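Local coordinates for enoyl-[acyl-carrier-protein] reductase [FMN] (Thermotoga maritima, PDB 5GVH) that probably reduces enoyl-acyl-carrier-protein thioesters with NADH in fatty acid synthesis, using bound flavin mononucleotide as cofactor, at residues G224-H229 with M245-P250; T27-A32 with R61-K66. One frame throughout, in Å; residues are numbered along the deposited sequence.

Contact 1 (G224-H229 with M245-P250); sequences GAKLGH and MEFENP
Glu-246 turns CG to the side opposite its own carbonyl carbon (chi1 -78°) and stays extended beyond it (chi2 174°), which carries its carboxylate out from the last turn of helix 237-248 to the backbone amides at the start of 224-229. There OE1 accepts from Gly-224 N at 2.9 Å, the donor standing 56° out of the carboxylate plane, while OE2 takes Lys-226 N at 3.0 Å nearly along its C-O axis. Ala-225 N is also near OE2, but the angle is poor; that amide donates to a water lying 3.0 Å from Glu-246 OE1, to which it may pass a hydrogen bond. A type I turn runs from Ala-225 to Gly-228, and the N-H groups of Gly-224 and Lys-226 both reach the carboxylate.

Around this polar centre the fit is apolar. Leu-227 CG lies 3.8 Å from Glu-246 CG, covering the aliphatic part of the acid, and its CD2 reaches Pro-250 CB at 3.8 Å. Lys-226 crosses Phe-247 at about a right angle, with CD 3.3 Å from ring atom CE2 in an oblique approach, while its end leads away from the helix. The Phe-247 ring also meets Phe-247 of the second subunit, placing this edge of the contact at the dimer interface.

With Glu-246 cut back to an alanine, the amides of Gly-224 and Lys-226 would probably lose their carboxylate acceptor, and the turn its tie to the helix. Two main-chain donors on a buried carboxylate are consistent with its being ionised, and would probably stabilise the charge.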
loop_
_atom_site.group_PDB
_atom_site.type_symbol
_atom_site.label_atom_id
_atom_site.label_comp_id
_atom_site.label_asym_id
_atom_site.label_seq_id
_atom_site.Cartn_x
_atom_site.Cartn_y
_atom_site.Cartn_z
ATOM N N GLY A 224 5.540 1.197 -18.757
ATOM C CA GLY A 224 6.200 2.479 -18.927
ATOM C C GLY A 224 7.255 2.816 -17.897
ATOM O O GLY A 224 7.696 3.968 -17.840
ATOM N N ALA A 225 7.690 1.847 -17.085
ATOM C CA ALA A 225 8.590 2.162 -15.980
ATOM C C ALA A 225 9.982 2.537 -16.479
ATOM O O ALA A 225 10.595 3.489 -15.976
ATOM C CB ALA A 225 8.659 0.990 -15.002
ATOM N N LYS A 226 10.500 1.806 -17.476
ATOM C CA LYS A 226 11.826 2.113 -18.014
ATOM C C LYS A 226 11.825 3.378 -18.867
ATOM O O LYS A 226 12.869 4.023 -19.011
ATOM C CB LYS A 226 12.353 0.935 -18.832
ATOM C CG LYS A 226 13.873 0.862 -18.869
ATOM C CD LYS A 226 14.357 -0.409 -18.190
ATOM C CE LYS A 226 15.864 -0.422 -17.953
ATOM N NZ LYS A 226 16.213 -0.035 -16.552
ATOM N N LEU A 227 10.682 3.743 -19.448
ATOM C CA LEU A 227 10.588 4.987 -20.206
ATOM C C LEU A 227 10.450 6.212 -19.314
ATOM O O LEU A 227 10.437 7.335 -19.832
ATOM C CB LEU A 227 9.409 4.930 -21.179
ATOM C CG LEU A 227 9.197 3.612 -21.922
ATOM C CD1 LEU A 227 7.871 3.620 -22.656
ATOM C CD2 LEU A 227 10.343 3.337 -22.880
ATOM N N GLY A 228 10.333 6.034 -17.997
ATOM C CA GLY A 228 10.238 7.128 -17.067
ATOM C C GLY A 228 8.838 7.411 -16.550
ATOM O O GLY A 228 8.702 7.952 -15.448
ATOM N N HIS A 229 7.795 7.058 -17.312
ATOM C CA HIS A 229 6.409 7.332 -16.934
ATOM C C HIS A 229 5.667 6.043 -16.588
ATOM O O HIS A 229 4.907 5.513 -17.413
ATOM C CB HIS A 229 5.691 8.085 -18.058
ATOM C CG HIS A 229 5.895 7.482 -19.414
ATOM N ND1 HIS A 229 5.049 6.529 -19.942
ATOM C CD2 HIS A 229 6.857 7.690 -20.347
ATOM C CE1 HIS A 229 5.477 6.180 -21.143
ATOM N NE2 HIS A 229 6.572 6.871 -21.412
ATOM N N MET A 245 8.671 -4.516 -24.995
ATOM C CA MET A 245 9.139 -3.526 -25.957
ATOM C C MET A 245 9.805 -2.321 -25.300
ATOM O O MET A 245 10.551 -1.609 -25.979
ATOM C CB MET A 245 7.976 -3.066 -26.843
ATOM C CG MET A 245 8.418 -2.510 -28.202
ATOM S SD MET A 245 9.038 -3.800 -29.313
ATOM C CE MET A 245 7.513 -4.606 -29.781
ATOM N N GLU A 246 9.561 -2.071 -24.012
ATOM C CA GLU A 246 10.286 -1.010 -23.318
ATOM C C GLU A 246 11.788 -1.273 -23.314
ATOM O O GLU A 246 12.585 -0.333 -23.413
ATOM C CB GLU A 246 9.779 -0.874 -21.883
ATOM C CG GLU A 246 8.463 -0.127 -21.704
ATOM C CD GLU A 246 7.999 -0.177 -20.256
ATOM O OE1 GLU A 246 7.050 -0.931 -19.945
ATOM O OE2 GLU A 246 8.608 0.518 -19.419
ATOM N N PHE A 247 12.199 -2.540 -23.188
ATOM C CA PHE A 247 13.629 -2.850 -23.174
ATOM C C PHE A 247 14.208 -2.904 -24.586
ATOM O O PHE A 247 15.277 -2.345 -24.851
ATOM C CB PHE A 247 13.893 -4.183 -22.465
ATOM C CG PHE A 247 13.408 -4.240 -21.043
ATOM C CD1 PHE A 247 12.317 -5.034 -20.703
ATOM C CD2 PHE A 247 14.059 -3.538 -20.036
ATOM C CE1 PHE A 247 11.873 -5.111 -19.393
ATOM C CE2 PHE A 247 13.619 -3.612 -18.721
ATOM C CZ PHE A 247 12.524 -4.396 -18.400
ATOM N N GLU A 248 13.508 -3.575 -25.505
ATOM C CA GLU A 248 14.100 -3.930 -26.790
ATOM C C GLU A 248 14.040 -2.764 -27.770
ATOM O O GLU A 248 15.044 -2.412 -28.406
ATOM C CB GLU A 248 13.385 -5.155 -27.367
ATOM C CG GLU A 248 13.006 -6.194 -26.318
ATOM C CD GLU A 248 14.115 -7.195 -26.049
ATOM O OE1 GLU A 248 13.886 -8.395 -26.294
ATOM O OE2 GLU A 248 15.206 -6.781 -25.600
ATOM N N ASN A 249 12.859 -2.169 -27.924
ATOM C CA ASN A 249 12.644 -1.055 -28.842
ATOM C C ASN A 249 11.874 0.038 -28.109
ATOM O O ASN A 249 10.657 0.189 -28.290
ATOM C CB ASN A 249 11.905 -1.526 -30.091
ATOM C CG ASN A 249 12.063 -0.576 -31.244
ATOM O OD1 ASN A 249 12.415 0.589 -31.058
ATOM N ND2 ASN A 249 11.795 -1.061 -32.446
ATOM N N PRO A 250 12.560 0.832 -27.281
ATOM C CA PRO A 250 11.837 1.777 -26.410
ATOM C C PRO A 250 11.086 2.869 -27.156
ATOM O O PRO A 250 10.036 3.311 -26.677
ATOM C CB PRO A 250 12.947 2.356 -25.519
ATOM C CG PRO A 250 14.217 2.141 -26.285
ATOM C CD PRO A 250 14.016 0.874 -27.068
HETATM O O HOH W 1 7.016 -0.731 -16.908
#

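Contact 2 (T27-A32 with R61-K66); sequences TPTLAA and RQKTDK
In the TIM-barrel of this family, the start of helix 28-36, which follows strand 17-19, packs against the loop from helix 50-61 to strand 69-72. Ala-32 makes the closest approach: its CB meets Lys-63 CB at 3.6 Å and Thr-64 CG2 at 4.1 Å, so one methyl touches two successive loop residues. Lys-63 sets CG opposite its carbonyl carbon (chi1 -52°) and runs extended as far as CE back along the helix and bends there, CD passing 4.1 Å from Pro-28 O and CE lying 3.8 Å from Thr-29 OG1. No hydrogen bond joins the two segments, and the contact rests on van der Waals fit.

Thr-27 N-caps the helix, its OG1 accepting from Leu-30 N at 3.2 Å with an angle of 167°. Thr-64 OG1 accepts from Lys-66 N at 3.1 Å, an ST turn, and is also hydrogen-bonded to Glu-36, farther along the same helix 28-36. Pro-28 packs on Ala-56, Glu-59 and Leu-60 of helix 50-61. Contact between helix 28-36 and the loop that leaves the neighbouring helix 50-61 for strand 69-72 fits the beta-alpha repeat of a TIM barrel.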
loop_
_atom_site.group_PDB
_atom_site.type_symbol
_atom_site.label_atom_id
_atom_site.label_comp_id
_atom_site.label_asym_id
_atom_site.label_seq_id
_atom_site.Cartn_x
_atom_site.Cartn_y
_atom_site.Cartn_z
ATOM N N THR A 27 -15.656 12.255 -17.675
ATOM C CA THR A 27 -16.569 13.048 -18.487
ATOM C C THR A 27 -17.413 13.993 -17.629
ATOM O O THR A 27 -17.581 13.778 -16.423
ATOM C CB THR A 27 -17.484 12.113 -19.271
ATOM O OG1 THR A 27 -18.295 11.374 -18.349
ATOM C CG2 THR A 27 -16.657 11.119 -20.085
ATOM N N PRO A 28 -17.970 15.053 -18.234
ATOM C CA PRO A 28 -18.904 15.911 -17.481
ATOM C C PRO A 28 -20.111 15.164 -16.934
ATOM O O PRO A 28 -20.620 15.529 -15.867
ATOM C CB PRO A 28 -19.314 16.967 -18.516
ATOM C CG PRO A 28 -18.163 17.020 -19.460
ATOM C CD PRO A 28 -17.670 15.610 -19.566
ATOM N N THR A 29 -20.579 14.124 -17.628
ATOM C CA THR A 29 -21.709 13.346 -17.130
ATOM C C THR A 29 -21.352 12.632 -15.828
ATOM O O THR A 29 -22.067 12.744 -14.824
ATOM C CB THR A 29 -22.164 12.340 -18.194
ATOM O OG1 THR A 29 -22.440 13.025 -19.420
ATOM C CG2 THR A 29 -23.422 11.628 -17.748
ATOM N N LEU A 30 -20.230 11.909 -15.812
ATOM C CA LEU A 30 -19.900 11.140 -14.616
ATOM C C LEU A 30 -19.500 12.058 -13.458
ATOM O O LEU A 30 -19.914 11.827 -12.313
ATOM C CB LEU A 30 -18.824 10.103 -14.954
ATOM C CG LEU A 30 -18.197 9.203 -13.885
ATOM C CD1 LEU A 30 -17.929 7.825 -14.385
ATOM C CD2 LEU A 30 -16.884 9.734 -13.615
ATOM N N ALA A 31 -18.763 13.139 -13.737
ATOM C CA ALA A 31 -18.427 14.077 -12.668
ATOM C C ALA A 31 -19.659 14.808 -12.142
ATOM O O ALA A 31 -19.706 15.168 -10.961
ATOM C CB ALA A 31 -17.380 15.081 -13.147
ATOM N N ALA A 32 -20.662 15.048 -12.987
ATOM C CA ALA A 32 -21.870 15.692 -12.483
ATOM C C ALA A 32 -22.604 14.790 -11.498
ATOM O O ALA A 32 -23.061 15.254 -10.447
ATOM C CB ALA A 32 -22.787 16.089 -13.640
ATOM N N ARG A 61 -22.034 22.361 -15.804
ATOM C CA ARG A 61 -22.912 23.264 -15.073
ATOM C C ARG A 61 -24.369 23.168 -15.526
ATOM O O ARG A 61 -25.256 23.592 -14.775
ATOM C CB ARG A 61 -22.369 24.685 -15.179
ATOM C CG ARG A 61 -21.359 25.011 -14.070
ATOM C CD ARG A 61 -20.326 26.037 -14.515
ATOM N NE ARG A 61 -19.529 26.529 -13.394
ATOM C CZ ARG A 61 -18.430 27.265 -13.521
ATOM N NH1 ARG A 61 -17.983 27.597 -14.725
ATOM N NH2 ARG A 61 -17.770 27.668 -12.439
ATOM N N GLN A 62 -24.641 22.580 -16.697
ATOM C CA GLN A 62 -26.007 22.228 -17.076
ATOM C C GLN A 62 -26.579 21.097 -16.235
ATOM O O GLN A 62 -27.803 20.949 -16.164
ATOM C CB GLN A 62 -26.072 21.823 -18.555
ATOM C CG GLN A 62 -25.242 22.711 -19.459
ATOM C CD GLN A 62 -26.008 23.919 -19.971
ATOM O OE1 GLN A 62 -27.182 23.827 -20.326
ATOM N NE2 GLN A 62 -25.344 25.078 -19.975
ATOM N N LYS A 63 -25.733 20.296 -15.591
ATOM C CA LYS A 63 -26.199 19.106 -14.906
ATOM C C LYS A 63 -26.131 19.207 -13.393
ATOM O O LYS A 63 -26.714 18.358 -12.708
ATOM C CB LYS A 63 -25.390 17.895 -15.378
ATOM C CG LYS A 63 -25.347 17.750 -16.903
ATOM C CD LYS A 63 -24.234 16.785 -17.296
ATOM C CE LYS A 63 -24.391 16.246 -18.698
ATOM N NZ LYS A 63 -25.570 15.353 -18.802
ATOM N N THR A 64 -25.457 20.221 -12.857
ATOM C CA THR A 64 -25.373 20.386 -11.414
ATOM C C THR A 64 -24.876 21.788 -11.111
ATOM O O THR A 64 -24.108 22.369 -11.886
ATOM C CB THR A 64 -24.439 19.346 -10.772
ATOM O OG1 THR A 64 -24.378 19.561 -9.357
ATOM C CG2 THR A 64 -23.029 19.449 -11.359
ATOM N N ASP A 65 -25.319 22.319 -9.974
ATOM C CA ASP A 65 -24.830 23.591 -9.462
ATOM C C ASP A 65 -23.853 23.420 -8.307
ATOM O O ASP A 65 -23.356 24.420 -7.776
ATOM C CB ASP A 65 -26.007 24.471 -9.028
ATOM C CG ASP A 65 -27.091 24.538 -10.079
ATOM O OD1 ASP A 65 -26.833 25.129 -11.149
ATOM O OD2 ASP A 65 -28.191 23.990 -9.839
ATOM N N LYS A 66 -23.563 22.178 -7.918
ATOM C CA LYS A 66 -22.678 21.871 -6.806
ATOM C C LYS A 66 -21.216 22.041 -7.223
ATOM O O LYS A 66 -20.900 22.063 -8.415
ATOM C CB LYS A 66 -22.933 20.442 -6.331
ATOM C CG LYS A 66 -24.387 20.133 -6.001
ATOM C CD LYS A 66 -24.610 20.079 -4.502
ATOM C CE LYS A 66 -26.049 19.717 -4.164
ATOM N NZ LYS A 66 -26.422 18.376 -4.705
#

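Overall arrangement
From the N terminus, the chain first passes strand 17-19 and enters contact 2 at the start of helix 28-36. It then runs through strand 42-44 and helix 50-61 before 61-66 returns to that first helix, closing a loop of 28 intervening residues ahead of strand 69-72. The remaining strands of the parallel sheet follow before contact 1 opens after strand 220-223; strand 231-234 and most of helix 237-248 fill its shorter loop of 15 residues. The two contacts therefore lie in series, neither nesting nor crossing. Their centres are 37 Å apart, on opposite sides of the chain's centre: contact 2 ties neighbouring barrel units together, contact 1 a hairpin turn to a helix at the subunit interface.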